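Local coordinates for embryonic developmental protein tofu-6 (Caenorhabditis elegans, PDB 7OCX) that pairs through its RNA recognition motif domain with that of PID-3 and works in the PETISCO complex during piRNA (21U-RNA) biogenesis, at residues F19-I24 with W31-V36; H35-F40 with L89-H94. All coordinates share one frame; numbering follows the deposited sequence.

Contact 1 of 2, residues F19-I24 with W31-V36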
ATOM      1  N   PHE C  19      12.263  -3.121 -19.849  1.00 35.36           N
ATOM      2  CA  PHE C  19      13.081  -3.808 -20.828  1.00 44.19           C
ATOM      3  C   PHE C  19      12.492  -3.682 -22.223  1.00 40.62           C
ATOM      4  O   PHE C  19      11.271  -3.678 -22.401  1.00 37.66           O
ATOM      5  CB  PHE C  19      13.186  -5.292 -20.512  1.00 41.43           C
ATOM      6  CG  PHE C  19      13.766  -5.581 -19.184  1.00 40.88           C
ATOM      7  CD1 PHE C  19      15.125  -5.443 -18.967  1.00 43.45           C
ATOM      8  CD2 PHE C  19      12.955  -5.981 -18.139  1.00 38.82           C
ATOM      9  CE1 PHE C  19      15.655  -5.712 -17.737  1.00 46.81           C
ATOM     10  CE2 PHE C  19      13.480  -6.262 -16.911  1.00 41.84           C
ATOM     11  CZ  PHE C  19      14.835  -6.117 -16.706  1.00 46.68           C
ATOM     12  N   HIS C  20      13.384  -3.596 -23.209  1.00 40.32           N
ATOM     13  CA  HIS C  20      13.039  -3.831 -24.604  1.00 48.79           C
ATOM     14  C   HIS C  20      13.305  -5.301 -24.896  1.00 45.93           C
ATOM     15  O   HIS C  20      14.318  -5.857 -24.449  1.00 46.00           O
ATOM     16  CB  HIS C  20      13.865  -2.948 -25.540  1.00 52.58           C
ATOM     17  CG  HIS C  20      13.523  -1.490 -25.449  1.00 58.91           C
ATOM     18  ND1 HIS C  20      12.304  -0.979 -25.843  1.00 62.27           N
ATOM     19  CD2 HIS C  20      14.253  -0.431 -25.020  1.00 61.02           C
ATOM     20  CE1 HIS C  20      12.295   0.329 -25.651  1.00 71.82           C
ATOM     21  NE2 HIS C  20      13.466   0.687 -25.152  1.00 64.50           N
ATOM     22  N   ILE C  21      12.385  -5.929 -25.629  1.00 45.96           N
ATOM     23  CA  ILE C  21      12.406  -7.361 -25.900  1.00 46.72           C
ATOM     24  C   ILE C  21      12.445  -7.573 -27.401  1.00 45.94           C
ATOM     25  O   ILE C  21      11.564  -7.080 -28.115  1.00 47.24           O
ATOM     26  CB  ILE C  21      11.161  -8.083 -25.354  1.00 44.32           C
ATOM     27  CG1 ILE C  21      10.841  -7.657 -23.935  1.00 42.50           C
ATOM     28  CG2 ILE C  21      11.376  -9.583 -25.477  1.00 43.29           C
ATOM     29  CD1 ILE C  21      11.888  -7.976 -22.966  1.00 37.60           C
ATOM     30  N   ARG C  22      13.408  -8.360 -27.873  1.00 45.97           N
ATOM     31  CA  ARG C  22      13.472  -8.726 -29.282  1.00 57.02           C
ATOM     32  C   ARG C  22      13.465 -10.245 -29.414  1.00 49.05           C
ATOM     33  O   ARG C  22      13.686 -10.976 -28.444  1.00 51.17           O
ATOM     34  CB  ARG C  22      14.726  -8.131 -29.934  1.00 63.64           C
ATOM     35  CG  ARG C  22      14.678  -6.614 -30.054  1.00 68.17           C
ATOM     36  CD  ARG C  22      14.553  -6.152 -31.495  1.00 77.80           C
ATOM     37  NE  ARG C  22      15.833  -6.188 -32.192  1.00 98.86           N
ATOM     38  CZ  ARG C  22      16.150  -7.033 -33.165  1.00111.88           C
ATOM     39  NH1 ARG C  22      15.299  -7.952 -33.593  1.00108.90           N
ATOM     40  NH2 ARG C  22      17.352  -6.948 -33.728  1.00117.67           N
ATOM     41  N   ASN C  23      13.218 -10.714 -30.641  1.00 50.20           N
ATOM     42  CA  ASN C  23      13.259 -12.139 -30.974  1.00 52.96           C
ATOM     43  C   ASN C  23      12.119 -12.917 -30.330  1.00 51.51           C
ATOM     44  O   ASN C  23      12.275 -14.092 -29.986  1.00 53.15           O
ATOM     45  CB  ASN C  23      14.600 -12.767 -30.588  1.00 52.66           C
ATOM     46  CG  ASN C  23      15.033 -13.866 -31.545  1.00 60.81           C
ATOM     47  OD1 ASN C  23      15.049 -13.682 -32.759  1.00 61.94           O
ATOM     48  ND2 ASN C  23      15.402 -15.016 -30.992  1.00 65.80           N
ATOM     49  N   ILE C  24      10.978 -12.274 -30.162  1.00 47.60           N
ATOM     50  CA  ILE C  24       9.782 -12.964 -29.666  1.00 47.77           C
ATOM     51  C   ILE C  24       9.242 -13.867 -30.771  1.00 47.86           C
ATOM     52  O   ILE C  24       9.156 -13.428 -31.930  1.00 53.08           O
ATOM     53  CB  ILE C  24       8.732 -11.946 -29.248  1.00 44.70           C
ATOM     54  CG1 ILE C  24       9.282 -11.011 -28.172  1.00 43.15           C
ATOM     55  CG2 ILE C  24       7.467 -12.639 -28.761  1.00 42.95           C
ATOM     56  CD1 ILE C  24       8.398  -9.801 -27.972  1.00 43.21           C
ATOM     57  N   TRP C  31      -0.099 -11.869 -23.839  1.00 36.29           N
ATOM     58  CA  TRP C  31      -0.225 -12.737 -22.672  1.00 36.59           C
ATOM     59  C   TRP C  31       0.887 -13.777 -22.606  1.00 39.80           C
ATOM     60  O   TRP C  31       1.343 -14.114 -21.512  1.00 36.55           O
ATOM     61  CB  TRP C  31      -1.583 -13.416 -22.622  1.00 39.72           C
ATOM     62  CG  TRP C  31      -2.674 -12.495 -22.260  1.00 38.93           C
ATOM     63  CD1 TRP C  31      -3.605 -11.960 -23.105  1.00 38.23           C
ATOM     64  CD2 TRP C  31      -2.940 -11.929 -20.964  1.00 40.60           C
ATOM     65  NE1 TRP C  31      -4.453 -11.135 -22.418  1.00 42.55           N
ATOM     66  CE2 TRP C  31      -4.057 -11.084 -21.104  1.00 38.37           C
ATOM     67  CE3 TRP C  31      -2.344 -12.059 -19.700  1.00 43.46           C
ATOM     68  CZ2 TRP C  31      -4.611 -10.392 -20.029  1.00 41.54           C
ATOM     69  CZ3 TRP C  31      -2.874 -11.352 -18.632  1.00 38.81           C
ATOM     70  CH2 TRP C  31      -3.987 -10.518 -18.801  1.00 36.57           C
ATOM     71  N   ASN C  32       1.363 -14.284 -23.747  1.00 41.02           N
ATOM     72  CA  ASN C  32       2.517 -15.185 -23.718  1.00 43.17           C
ATOM     73  C   ASN C  32       3.736 -14.483 -23.120  1.00 42.22           C
ATOM     74  O   ASN C  32       4.448 -15.047 -22.279  1.00 39.81           O
ATOM     75  CB  ASN C  32       2.826 -15.665 -25.137  1.00 41.97           C
ATOM     76  CG  ASN C  32       1.688 -16.450 -25.735  1.00 49.67           C
ATOM     77  OD1 ASN C  32       1.187 -16.107 -26.807  1.00 44.78           O
ATOM     78  ND2 ASN C  32       1.287 -17.526 -25.066  1.00 51.00           N
ATOM     79  N   LEU C  33       3.998 -13.259 -23.580  1.00 37.57           N
ATOM     80  CA  LEU C  33       5.111 -12.456 -23.083  1.00 39.86           C
ATOM     81  C   LEU C  33       4.956 -12.173 -21.594  1.00 36.97           C
ATOM     82  O   LEU C  33       5.911 -12.292 -20.813  1.00 38.26           O
ATOM     83  CB  LEU C  33       5.170 -11.155 -23.886  1.00 36.70           C
ATOM     84  CG  LEU C  33       6.336 -10.214 -23.595  1.00 42.13           C
ATOM     85  CD1 LEU C  33       7.668 -10.897 -23.833  1.00 42.74           C
ATOM     86  CD2 LEU C  33       6.219  -8.961 -24.447  1.00 38.95           C
ATOM     87  N   PHE C  34       3.750 -11.786 -21.184  1.00 37.80           N
ATOM     88  CA  PHE C  34       3.485 -11.567 -19.767  1.00 38.26           C
ATOM     89  C   PHE C  34       3.839 -12.807 -18.946  1.00 40.44           C
ATOM     90  O   PHE C  34       4.468 -12.708 -17.884  1.00 35.73           O
ATOM     91  CB  PHE C  34       2.012 -11.172 -19.589  1.00 35.01           C
ATOM     92  CG  PHE C  34       1.512 -11.320 -18.187  1.00 33.99           C
ATOM     93  CD1 PHE C  34       1.728 -10.319 -17.251  1.00 35.78           C
ATOM     94  CD2 PHE C  34       0.824 -12.464 -17.809  1.00 37.86           C
ATOM     95  CE1 PHE C  34       1.278 -10.455 -15.952  1.00 36.04           C
ATOM     96  CE2 PHE C  34       0.377 -12.618 -16.514  1.00 43.62           C
ATOM     97  CZ  PHE C  34       0.603 -11.609 -15.575  1.00 38.15           C
ATOM     98  N   HIS C  35       3.441 -13.990 -19.432  1.00 40.29           N
ATOM     99  CA  HIS C  35       3.647 -15.204 -18.641  1.00 43.87           C
ATOM    100  C   HIS C  35       5.136 -15.452 -18.415  1.00 41.95           C
ATOM    101  O   HIS C  35       5.547 -15.902 -17.340  1.00 42.88           O
ATOM    102  CB  HIS C  35       3.027 -16.448 -19.301  1.00 38.97           C
ATOM    103  CG  HIS C  35       1.526 -16.476 -19.306  1.00 47.94           C
ATOM    104  ND1 HIS C  35       0.758 -15.925 -18.302  1.00 51.73           N
ATOM    105  CD2 HIS C  35       0.653 -17.083 -20.152  1.00 57.95           C
ATOM    106  CE1 HIS C  35      -0.524 -16.121 -18.568  1.00 46.44           C
ATOM    107  NE2 HIS C  35      -0.615 -16.833 -19.679  1.00 56.77           N
ATOM    108  N   VAL C  36       5.956 -15.201 -19.434  1.00 38.82           N
ATOM    109  CA  VAL C  36       7.388 -15.412 -19.277  1.00 41.93           C
ATOM    110  C   VAL C  36       7.947 -14.510 -18.190  1.00 40.94           C
ATOM    111  O   VAL C  36       8.754 -14.949 -17.362  1.00 39.95           O
ATOM    112  CB  VAL C  36       8.129 -15.196 -20.607  1.00 43.63           C
ATOM    113  CG1 VAL C  36       9.636 -15.096 -20.343  1.00 47.76           C
ATOM    114  CG2 VAL C  36       7.796 -16.330 -21.537  1.00 47.97           C
TER
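Leu33 of helix segment 31-36 touches Ile21 and Ile24 of strand segment 19-24. This is the first strand and first helix of the RNA recognition motif, and about 107 Å² is buried between the segments. Trp31, at the start of the helix segment, has its ring against Phe57 of the Protein pid-3 chain. The carbonyl of Trp31 takes the helical bond from His35, N to O 3.0 Å. Asn32 OD1 is hydrogen-bonded to the backbone N of Asn29. Leu33 follows. With CG anti to the backbone N (chi1 -175°), it reaches toward the sheet and offers one methyl to each isoleucine. Its CD1 lies 4.3 Å from CG2, the short branch of Ile21. Its CD2 lies 4.2 Å from CD1 of Ile24, the end of a chain extended at chi2 (166°). Two strand residues in simple alternation would not both face the helix from positions 21 and 24. Asn23 between them has a left-handed backbone (phi 69°), which probably breaks the alternation and lets Ile24 face the helix as Ile21 does. Phe34, next, meets Phe57 of the pid-3 chain. At the end of the segment, Val36 N bonds back to Asn32 O at 3.2 Å. No hydrogen bond or charge pair joins the two segments. Their contacts are two methyl pairs, which implies hydrophobic packing without directional bonds.

Contact 2 of 2, residues H35-F40 with L89-H94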
ATOM      1  N   HIS C  35       3.441 -13.990 -19.432  1.00 40.29           N
ATOM      2  CA  HIS C  35       3.647 -15.204 -18.641  1.00 43.87           C
ATOM      3  C   HIS C  35       5.136 -15.452 -18.415  1.00 41.95           C
ATOM      4  O   HIS C  35       5.547 -15.902 -17.340  1.00 42.88           O
ATOM      5  CB  HIS C  35       3.027 -16.448 -19.301  1.00 38.97           C
ATOM      6  CG  HIS C  35       1.526 -16.476 -19.306  1.00 47.94           C
ATOM      7  ND1 HIS C  35       0.758 -15.925 -18.302  1.00 51.73           N
ATOM      8  CD2 HIS C  35       0.653 -17.083 -20.152  1.00 57.95           C
ATOM      9  CE1 HIS C  35      -0.524 -16.121 -18.568  1.00 46.44           C
ATOM     10  NE2 HIS C  35      -0.615 -16.833 -19.679  1.00 56.77           N
ATOM     11  N   VAL C  36       5.956 -15.201 -19.434  1.00 38.82           N
ATOM     12  CA  VAL C  36       7.388 -15.412 -19.277  1.00 41.93           C
ATOM     13  C   VAL C  36       7.947 -14.510 -18.190  1.00 40.94           C
ATOM     14  O   VAL C  36       8.754 -14.949 -17.362  1.00 39.95           O
ATOM     15  CB  VAL C  36       8.129 -15.196 -20.607  1.00 43.63           C
ATOM     16  CG1 VAL C  36       9.636 -15.096 -20.343  1.00 47.76           C
ATOM     17  CG2 VAL C  36       7.796 -16.330 -21.537  1.00 47.97           C
ATOM     18  N   PHE C  37       7.549 -13.232 -18.189  1.00 39.66           N
ATOM     19  CA  PHE C  37       8.132 -12.296 -17.237  1.00 33.96           C
ATOM     20  C   PHE C  37       7.480 -12.373 -15.871  1.00 33.45           C
ATOM     21  O   PHE C  37       8.133 -12.086 -14.864  1.00 40.21           O
ATOM     22  CB  PHE C  37       8.108 -10.883 -17.818  1.00 36.46           C
ATOM     23  CG  PHE C  37       9.201 -10.679 -18.798  1.00 39.01           C
ATOM     24  CD1 PHE C  37       9.093 -11.151 -20.086  1.00 39.93           C
ATOM     25  CD2 PHE C  37      10.404 -10.125 -18.379  1.00 41.13           C
ATOM     26  CE1 PHE C  37      10.152 -11.036 -20.963  1.00 42.52           C
ATOM     27  CE2 PHE C  37      11.457  -9.993 -19.258  1.00 42.61           C
ATOM     28  CZ  PHE C  37      11.328 -10.453 -20.552  1.00 44.46           C
ATOM     29  N   GLN C  38       6.237 -12.821 -15.793  1.00 35.60           N
ATOM     30  CA  GLN C  38       5.623 -13.002 -14.489  1.00 38.78           C
ATOM     31  C   GLN C  38       6.386 -13.985 -13.604  1.00 41.53           C
ATOM     32  O   GLN C  38       6.266 -13.927 -12.375  1.00 41.98           O
ATOM     33  CB  GLN C  38       4.194 -13.497 -14.652  1.00 42.62           C
ATOM     34  CG  GLN C  38       3.294 -13.034 -13.572  1.00 45.83           C
ATOM     35  CD  GLN C  38       2.129 -13.975 -13.399  1.00 49.82           C
ATOM     36  OE1 GLN C  38       1.938 -14.897 -14.194  1.00 51.78           O
ATOM     37  NE2 GLN C  38       1.348 -13.758 -12.352  1.00 48.46           N
ATOM     38  N   ASN C  39       7.108 -14.945 -14.191  1.00 49.63           N
ATOM     39  CA  ASN C  39       7.861 -15.886 -13.363  1.00 50.75           C
ATOM     40  C   ASN C  39       8.947 -15.211 -12.537  1.00 52.38           C
ATOM     41  O   ASN C  39       9.449 -15.814 -11.582  1.00 54.76           O
ATOM     42  CB  ASN C  39       8.508 -16.982 -14.212  1.00 60.48           C
ATOM     43  CG  ASN C  39       7.516 -17.918 -14.871  1.00 66.84           C
ATOM     44  OD1 ASN C  39       6.478 -18.260 -14.299  1.00 71.73           O
ATOM     45  ND2 ASN C  39       7.817 -18.311 -16.102  1.00 67.17           N
ATOM     46  N   PHE C  40       9.348 -13.997 -12.899  1.00 45.17           N
ATOM     47  CA  PHE C  40      10.393 -13.257 -12.201  1.00 49.36           C
ATOM     48  C   PHE C  40       9.851 -12.227 -11.230  1.00 46.63           C
ATOM     49  O   PHE C  40      10.625 -11.683 -10.430  1.00 49.22           O
ATOM     50  CB  PHE C  40      11.303 -12.571 -13.225  1.00 49.03           C
ATOM     51  CG  PHE C  40      11.904 -13.526 -14.204  1.00 56.11           C
ATOM     52  CD1 PHE C  40      11.479 -13.548 -15.515  1.00 55.30           C
ATOM     53  CD2 PHE C  40      12.893 -14.416 -13.804  1.00 63.95           C
ATOM     54  CE1 PHE C  40      12.020 -14.439 -16.416  1.00 60.93           C
ATOM     55  CE2 PHE C  40      13.445 -15.308 -14.701  1.00 66.90           C
ATOM     56  CZ  PHE C  40      13.005 -15.321 -16.011  1.00 71.13           C
ATOM     57  N   LEU C  89      14.974 -14.789 -25.992  1.00 57.82           N
ATOM     58  CA  LEU C  89      14.612 -13.383 -26.112  1.00 53.97           C
ATOM     59  C   LEU C  89      15.828 -12.487 -25.919  1.00 60.82           C
ATOM     60  O   LEU C  89      16.657 -12.729 -25.040  1.00 60.43           O
ATOM     61  CB  LEU C  89      13.543 -13.006 -25.091  1.00 54.73           C
ATOM     62  CG  LEU C  89      12.275 -13.843 -25.236  1.00 55.16           C
ATOM     63  CD1 LEU C  89      11.419 -13.634 -23.980  1.00 52.07           C
ATOM     64  CD2 LEU C  89      11.515 -13.535 -26.513  1.00 53.95           C
ATOM     65  N   LYS C  90      15.938 -11.458 -26.754  1.00 58.86           N
ATOM     66  CA  LYS C  90      16.994 -10.459 -26.621  1.00 58.62           C
ATOM     67  C   LYS C  90      16.435  -9.333 -25.754  1.00 56.61           C
ATOM     68  O   LYS C  90      15.459  -8.673 -26.128  1.00 52.05           O
ATOM     69  CB  LYS C  90      17.453  -9.971 -27.995  1.00 54.39           C
ATOM     70  N   VAL C  91      17.022  -9.154 -24.568  1.00 61.34           N
ATOM     71  CA  VAL C  91      16.509  -8.260 -23.530  1.00 54.39           C
ATOM     72  C   VAL C  91      17.512  -7.136 -23.324  1.00 56.98           C
ATOM     73  O   VAL C  91      18.708  -7.390 -23.132  1.00 58.25           O
ATOM     74  CB  VAL C  91      16.250  -9.020 -22.216  1.00 53.55           C
ATOM     75  CG1 VAL C  91      15.761  -8.087 -21.097  1.00 50.52           C
ATOM     76  CG2 VAL C  91      15.242 -10.137 -22.459  1.00 51.52           C
ATOM     77  N   THR C  92      17.033  -5.896 -23.387  1.00 54.08           N
ATOM     78  CA  THR C  92      17.867  -4.727 -23.161  1.00 53.75           C
ATOM     79  C   THR C  92      17.133  -3.765 -22.245  1.00 45.84           C
ATOM     80  O   THR C  92      15.912  -3.782 -22.145  1.00 44.42           O
ATOM     81  CB  THR C  92      18.274  -4.029 -24.464  1.00 55.83           C
ATOM     82  OG1 THR C  92      17.123  -3.674 -25.234  1.00 61.38           O
ATOM     83  CG2 THR C  92      19.189  -4.908 -25.274  1.00 55.98           C
ATOM     84  N   ASP C  93      17.895  -2.933 -21.545  1.00 49.51           N
ATOM     85  CA  ASP C  93      17.303  -2.038 -20.558  1.00 51.24           C
ATOM     86  C   ASP C  93      16.639  -0.857 -21.248  1.00 52.65           C
ATOM     87  O   ASP C  93      17.223  -0.244 -22.146  1.00 55.36           O
ATOM     88  CB  ASP C  93      18.363  -1.496 -19.598  1.00 54.56           C
ATOM     89  CG  ASP C  93      18.965  -2.555 -18.702  1.00 56.34           C
ATOM     90  OD1 ASP C  93      18.249  -3.452 -18.212  1.00 53.68           O
ATOM     91  OD2 ASP C  93      20.192  -2.487 -18.500  1.00 64.86           O
ATOM     92  N   HIS C  94      15.438  -0.507 -20.801  1.00 52.22           N
ATOM     93  CA  HIS C  94      14.766   0.690 -21.289  1.00 51.34           C
ATOM     94  C   HIS C  94      15.240   1.919 -20.511  1.00 52.80           C
ATOM     95  O   HIS C  94      15.479   1.847 -19.304  1.00 51.85           O
ATOM     96  CB  HIS C  94      13.250   0.547 -21.133  1.00 57.94           C
ATOM     97  CG  HIS C  94      12.512   1.833 -21.318  1.00 54.25           C
ATOM     98  ND1 HIS C  94      12.347   2.746 -20.300  1.00 61.54           N
ATOM     99  CD2 HIS C  94      11.888   2.356 -22.400  1.00 57.96           C
ATOM    100  CE1 HIS C  94      11.678   3.791 -20.753  1.00 57.55           C
ATOM    101  NE2 HIS C  94      11.376   3.574 -22.022  1.00 61.17           N
TER
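The packing of the first helix on the sheet of the RNA recognition motif brings Val36 and Phe37 against Leu89 and Val91 of the last strand. Leu89 is the common partner. Its CD1 methyl lies 4.3 Å from Val36 CG1 and 4.2 Å from CE1 of the Phe37 ring. It approaches that ring at a slant. Val91 meets the same ring differently: its CG2 sits at the edge, near the ring plane, 4.4 Å from CZ. The adjacent ring atoms CE1 and CZ thus touch two strand residues. Phe37 does not leave the helix straight toward the strand. The length of the side chain carries the ring there, with CG anti to the carbonyl carbon (chi1 -79°). Leu89 and Val91 are two apart in the strand, and both point at the helix. All the groups that meet are apolar, and about 120 Å² is buried. Farther along the segment, Phe40 N bonds to Phe37 O at 3.0 Å. Around the contact, Phe37 also packs on Ile21 of strand 18-25 and Val73 of helix 67-75, while Val36 touches Leu82 of strand 81-84. Strand 87-93 lies between strands 18-25 and 81-84, so helix 30-38 reaches over three adjacent strands here.

How the contacts relate
Both contacts are buried in the core and press helix 30-38 on the same sheet, with their centres about 6 Å apart. Contact 1 uses the earlier part of the helix and joins elements close in sequence. Contact 2 uses its end and reaches the last strand, 49 residues on. The strands are antiparallel neighbours, joined by probable hydrogen bonds from Arg22 N to Lys90 O and from His20 N to Thr92 O, each 2.7 Å. Both interfaces are apolar. Contact 1 is purely aliphatic, whereas contact 2 adds an aromatic ring. Helix residues outside the two buried patches, Trp31, Phe34 and Gln38, meet the pid-3 chain, whereas those that touch the two strands are apolar.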